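Long-range contact in isomaltose glucohydrolase (Kribbella flavida, PDB 5Z3E), which hydrolyses the alpha-1,6-glucosidic linkage of isomaltose from its non-reducing end, releasing beta-D-glucose and D-glucose: residues Ser78-Val90 and Met155-His167. The protein carries 1 engineered substitution. Sequence-based numbering, arbitrary orientation. Where two conformers were deposited one is given.
Sequences SFTAEGISRYGDV and MWLWSVVTHAARH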
# COMPACT_ATOMS: atom_id res chain seq x y z
N SER A 78 5.69 3.58 -0.43
CA SER A 78 5.42 3.52 -1.85
C SER A 78 4.16 4.30 -2.24
O SER A 78 4.16 5.03 -3.23
CB SER A 78 5.30 2.07 -2.31
OG SER A 78 6.54 1.40 -2.23
N PHE A 79 3.09 4.16 -1.45
CA PHE A 79 1.91 4.98 -1.72
C PHE A 79 2.19 6.45 -1.46
O PHE A 79 1.71 7.31 -2.19
CB PHE A 79 0.71 4.49 -0.91
CG PHE A 79 0.03 3.29 -1.49
CD1 PHE A 79 -0.69 3.37 -2.67
CD2 PHE A 79 0.01 2.09 -0.80
CE1 PHE A 79 -1.35 2.26 -3.18
CE2 PHE A 79 -0.71 1.01 -1.27
CZ PHE A 79 -1.35 1.09 -2.49
N THR A 80 2.96 6.76 -0.41
CA THR A 80 3.37 8.12 -0.15
C THR A 80 4.11 8.68 -1.34
O THR A 80 3.83 9.79 -1.82
CB THR A 80 4.19 8.21 1.16
OG1 THR A 80 3.39 7.77 2.26
CG2 THR A 80 4.65 9.60 1.46
N ALA A 81 5.08 7.92 -1.84
CA ALA A 81 5.88 8.33 -2.98
C ALA A 81 5.04 8.56 -4.22
O ALA A 81 5.32 9.47 -5.01
CB ALA A 81 6.97 7.30 -3.27
N GLU A 82 4.02 7.73 -4.44
CA GLU A 82 3.14 7.91 -5.59
C GLU A 82 2.34 9.20 -5.47
O GLU A 82 2.19 9.92 -6.46
CB GLU A 82 2.21 6.69 -5.73
CG GLU A 82 1.13 6.83 -6.78
CD GLU A 82 1.58 6.96 -8.23
OE1 GLU A 82 2.79 6.96 -8.53
OE2 GLU A 82 0.64 7.08 -9.08
N GLY A 83 1.83 9.52 -4.29
CA GLY A 83 1.17 10.80 -4.10
C GLY A 83 2.08 11.97 -4.38
O GLY A 83 1.69 12.94 -5.03
N ILE A 84 3.33 11.89 -3.90
CA ILE A 84 4.29 12.95 -4.09
C ILE A 84 4.68 13.09 -5.57
O ILE A 84 4.85 14.20 -6.08
CB ILE A 84 5.52 12.71 -3.19
CG1 ILE A 84 5.16 12.87 -1.71
CG2 ILE A 84 6.71 13.58 -3.57
CD1 ILE A 84 4.74 14.29 -1.29
N SER A 85 4.84 11.96 -6.25
CA SER A 85 5.16 11.95 -7.67
C SER A 85 4.05 12.59 -8.49
O SER A 85 4.30 13.41 -9.39
CB SER A 85 5.42 10.52 -8.13
OG SER A 85 5.69 10.48 -9.52
N ARG A 86 2.80 12.26 -8.17
CA ARG A 86 1.65 12.90 -8.83
C ARG A 86 1.60 14.38 -8.56
O ARG A 86 1.27 15.17 -9.44
CB ARG A 86 0.36 12.24 -8.36
CG ARG A 86 0.10 10.87 -8.97
CD ARG A 86 -1.04 10.18 -8.29
NE ARG A 86 -1.49 8.95 -8.92
CZ ARG A 86 -2.65 8.77 -9.55
NH1 ARG A 86 -3.47 9.77 -9.77
NH2 ARG A 86 -2.98 7.56 -9.96
N TYR A 87 1.94 14.79 -7.34
CA TYR A 87 1.97 16.20 -6.97
C TYR A 87 3.03 16.94 -7.77
O TYR A 87 2.89 18.14 -7.98
CB TYR A 87 2.24 16.34 -5.47
CG TYR A 87 2.03 17.71 -4.91
CD1 TYR A 87 0.78 18.10 -4.47
CD2 TYR A 87 3.06 18.61 -4.79
CE1 TYR A 87 0.56 19.34 -3.93
CE2 TYR A 87 2.83 19.90 -4.25
CZ TYR A 87 1.58 20.23 -3.83
OH TYR A 87 1.33 21.50 -3.29
N GLY A 88 4.08 16.25 -8.20
CA GLY A 88 5.10 16.81 -9.06
C GLY A 88 6.44 17.02 -8.39
O GLY A 88 7.33 17.61 -9.01
N ASP A 89 6.62 16.54 -7.16
CA ASP A 89 7.89 16.72 -6.46
C ASP A 89 8.82 15.55 -6.82
O ASP A 89 8.94 14.55 -6.12
CB ASP A 89 7.70 16.88 -4.97
CG ASP A 89 8.94 17.32 -4.25
OD1 ASP A 89 10.06 17.14 -4.77
OD2 ASP A 89 8.79 17.87 -3.12
N VAL A 90 9.43 15.69 -8.00
CA VAL A 90 10.29 14.66 -8.56
C VAL A 90 11.47 14.41 -7.66
O VAL A 90 11.89 13.25 -7.48
CB VAL A 90 10.71 15.07 -9.97
CG1 VAL A 90 11.70 14.12 -10.58
CG2 VAL A 90 9.49 15.21 -10.91
N MET A 155 4.63 -3.50 -3.95
CA MET A 155 4.24 -2.11 -4.05
C MET A 155 5.38 -1.25 -4.53
O MET A 155 5.19 -0.34 -5.33
CB MET A 155 3.70 -1.60 -2.72
CG MET A 155 2.51 -2.38 -2.24
SD MET A 155 1.63 -1.44 -1.01
CE MET A 155 0.44 -2.64 -0.42
N TRP A 156 6.60 -1.51 -4.04
CA TRP A 156 7.71 -0.66 -4.44
C TRP A 156 7.95 -0.77 -5.94
O TRP A 156 8.15 0.24 -6.63
CB TRP A 156 8.99 -0.96 -3.67
CG TRP A 156 10.06 -0.01 -4.12
CD1 TRP A 156 10.02 1.34 -4.02
CD2 TRP A 156 11.25 -0.30 -4.87
NE1 TRP A 156 11.10 1.92 -4.61
CE2 TRP A 156 11.87 0.93 -5.16
CE3 TRP A 156 11.85 -1.49 -5.31
CZ2 TRP A 156 13.09 1.01 -5.84
CZ3 TRP A 156 13.05 -1.39 -5.99
CH2 TRP A 156 13.66 -0.15 -6.25
N LEU A 157 7.94 -2.00 -6.48
CA LEU A 157 8.12 -2.16 -7.92
C LEU A 157 7.07 -1.37 -8.69
O LEU A 157 7.39 -0.67 -9.67
CB LEU A 157 8.02 -3.63 -8.29
CG LEU A 157 9.19 -4.50 -7.83
CD1 LEU A 157 8.93 -5.94 -8.26
CD2 LEU A 157 10.53 -4.02 -8.38
N TRP A 158 5.81 -1.48 -8.30
CA TRP A 158 4.76 -0.69 -8.93
C TRP A 158 5.07 0.79 -8.85
O TRP A 158 4.96 1.54 -9.84
CB TRP A 158 3.40 -1.02 -8.28
CG TRP A 158 2.35 0.02 -8.51
CD1 TRP A 158 1.64 0.27 -9.66
CD2 TRP A 158 1.96 1.05 -7.58
NE1 TRP A 158 0.83 1.37 -9.47
CE2 TRP A 158 1.01 1.86 -8.22
CE3 TRP A 158 2.29 1.32 -6.25
CZ2 TRP A 158 0.40 2.95 -7.57
CZ3 TRP A 158 1.69 2.38 -5.60
CH2 TRP A 158 0.75 3.17 -6.27
N SER A 159 5.44 1.26 -7.67
CA SER A 159 5.67 2.68 -7.44
C SER A 159 6.81 3.23 -8.28
O SER A 159 6.69 4.30 -8.90
CB SER A 159 5.91 2.92 -5.95
OG SER A 159 6.29 4.23 -5.66
N VAL A 160 7.94 2.55 -8.29
CA VAL A 160 9.11 3.09 -8.98
C VAL A 160 8.89 3.09 -10.49
O VAL A 160 9.25 4.05 -11.17
CB VAL A 160 10.42 2.38 -8.53
CG1 VAL A 160 10.53 0.94 -9.01
CG2 VAL A 160 11.63 3.18 -8.97
N VAL A 161 8.27 2.04 -11.03
CA VAL A 161 7.98 2.01 -12.46
C VAL A 161 7.02 3.12 -12.81
O VAL A 161 7.19 3.82 -13.83
CB VAL A 161 7.43 0.63 -12.85
CG1 VAL A 161 6.88 0.65 -14.28
CG2 VAL A 161 8.50 -0.44 -12.74
N THR A 162 5.98 3.30 -12.01
CA THR A 162 4.96 4.32 -12.30
C THR A 162 5.57 5.71 -12.26
O THR A 162 5.28 6.56 -13.13
CB THR A 162 3.79 4.19 -11.30
OG1 THR A 162 3.22 2.89 -11.44
CG2 THR A 162 2.71 5.21 -11.55
N HIS A 163 6.43 5.98 -11.28
CA HIS A 163 7.12 7.25 -11.17
C HIS A 163 8.00 7.53 -12.38
O HIS A 163 7.99 8.61 -12.95
CB HIS A 163 7.93 7.24 -9.88
CG HIS A 163 8.81 8.43 -9.71
ND1 HIS A 163 8.30 9.71 -9.60
CD2 HIS A 163 10.15 8.51 -9.63
CE1 HIS A 163 9.33 10.51 -9.46
NE2 HIS A 163 10.47 9.83 -9.48
N ALA A 164 8.80 6.53 -12.77
CA ALA A 164 9.69 6.71 -13.89
C ALA A 164 8.93 6.96 -15.18
O ALA A 164 9.36 7.77 -16.01
CB ALA A 164 10.62 5.52 -14.04
N ALA A 165 7.82 6.27 -15.37
CA ALA A 165 7.01 6.51 -16.57
C ALA A 165 6.42 7.90 -16.55
O ALA A 165 6.40 8.59 -17.58
CB ALA A 165 5.90 5.47 -16.66
N ARG A 166 5.92 8.35 -15.41
CA ARG A 166 5.28 9.66 -15.30
C ARG A 166 6.25 10.77 -15.67
O ARG A 166 5.87 11.74 -16.33
CB ARG A 166 4.77 9.86 -13.88
CG ARG A 166 4.14 11.22 -13.63
CD ARG A 166 3.56 11.34 -12.22
NE ARG A 166 2.41 10.44 -12.09
CZ ARG A 166 2.33 9.35 -11.32
NH1 ARG A 166 1.27 8.58 -11.39
NH2 ARG A 166 3.31 9.03 -10.49
N HIS A 167 7.49 10.65 -15.21
CA HIS A 167 8.44 11.74 -15.30
C HIS A 167 9.55 11.52 -16.30
O HIS A 167 10.48 12.32 -16.40
CB HIS A 167 8.97 12.08 -13.91
CG HIS A 167 7.91 12.64 -13.02
ND1 HIS A 167 7.33 13.87 -13.24
CD2 HIS A 167 7.29 12.11 -11.93
CE1 HIS A 167 6.42 14.09 -12.30
NE2 HIS A 167 6.37 13.04 -11.49
O HOH W 1 5.07 6.03 -7.50
O HOH W 2 12.83 11.27 -9.23
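Arg166 grips Glu82 end-on: NH2 donates to OE1 over 2.9 Å, and NH1 to OE2 over 2.8 Å. The guanidinium and carboxylate planes stand 53° apart; OE1 lies in the guanidinium plane but is met from above the carboxylate plane, and NH1 comes to OE2 on the syn side. NH2 also donates to Ser85 OG at 3.0 Å, while CG of Arg86 sits over the centre of the guanidinium face. With chi1 of Ser85 at 178°, OG points away from the backbone N and into the ring plane of His163, 2.7 Å from ND1. His167 NE2 donates to Ser85 O, and CG2 of Val90 sits over the His167 ring face in a CH-pi contact, 3.5 Å from the centroid. Behind this first shell, Arg86 NE reaches Glu82 OE2 from the same face as Arg166 NH1, while Arg86 NH1 is bridged to Asp393 and Glu394. A water donates to Glu82 OE1 and Ser159 O. Nearer the predicted proton acceptor Asp195, Met155 SD, in one of two conformers, comes obliquely to Phe79 CE2, 3.4 Å away, a Met-aromatic contact. An alanine in place of Arg166 would probably leave the Glu82 carboxylate without its two-pronged mate and take from Ser85 OG an N-H. Two near-parallel helices of the family 15 domain, axes at 13°, are thus joined by a charged network whose close arginines are probably made tolerable by the shared carboxylate.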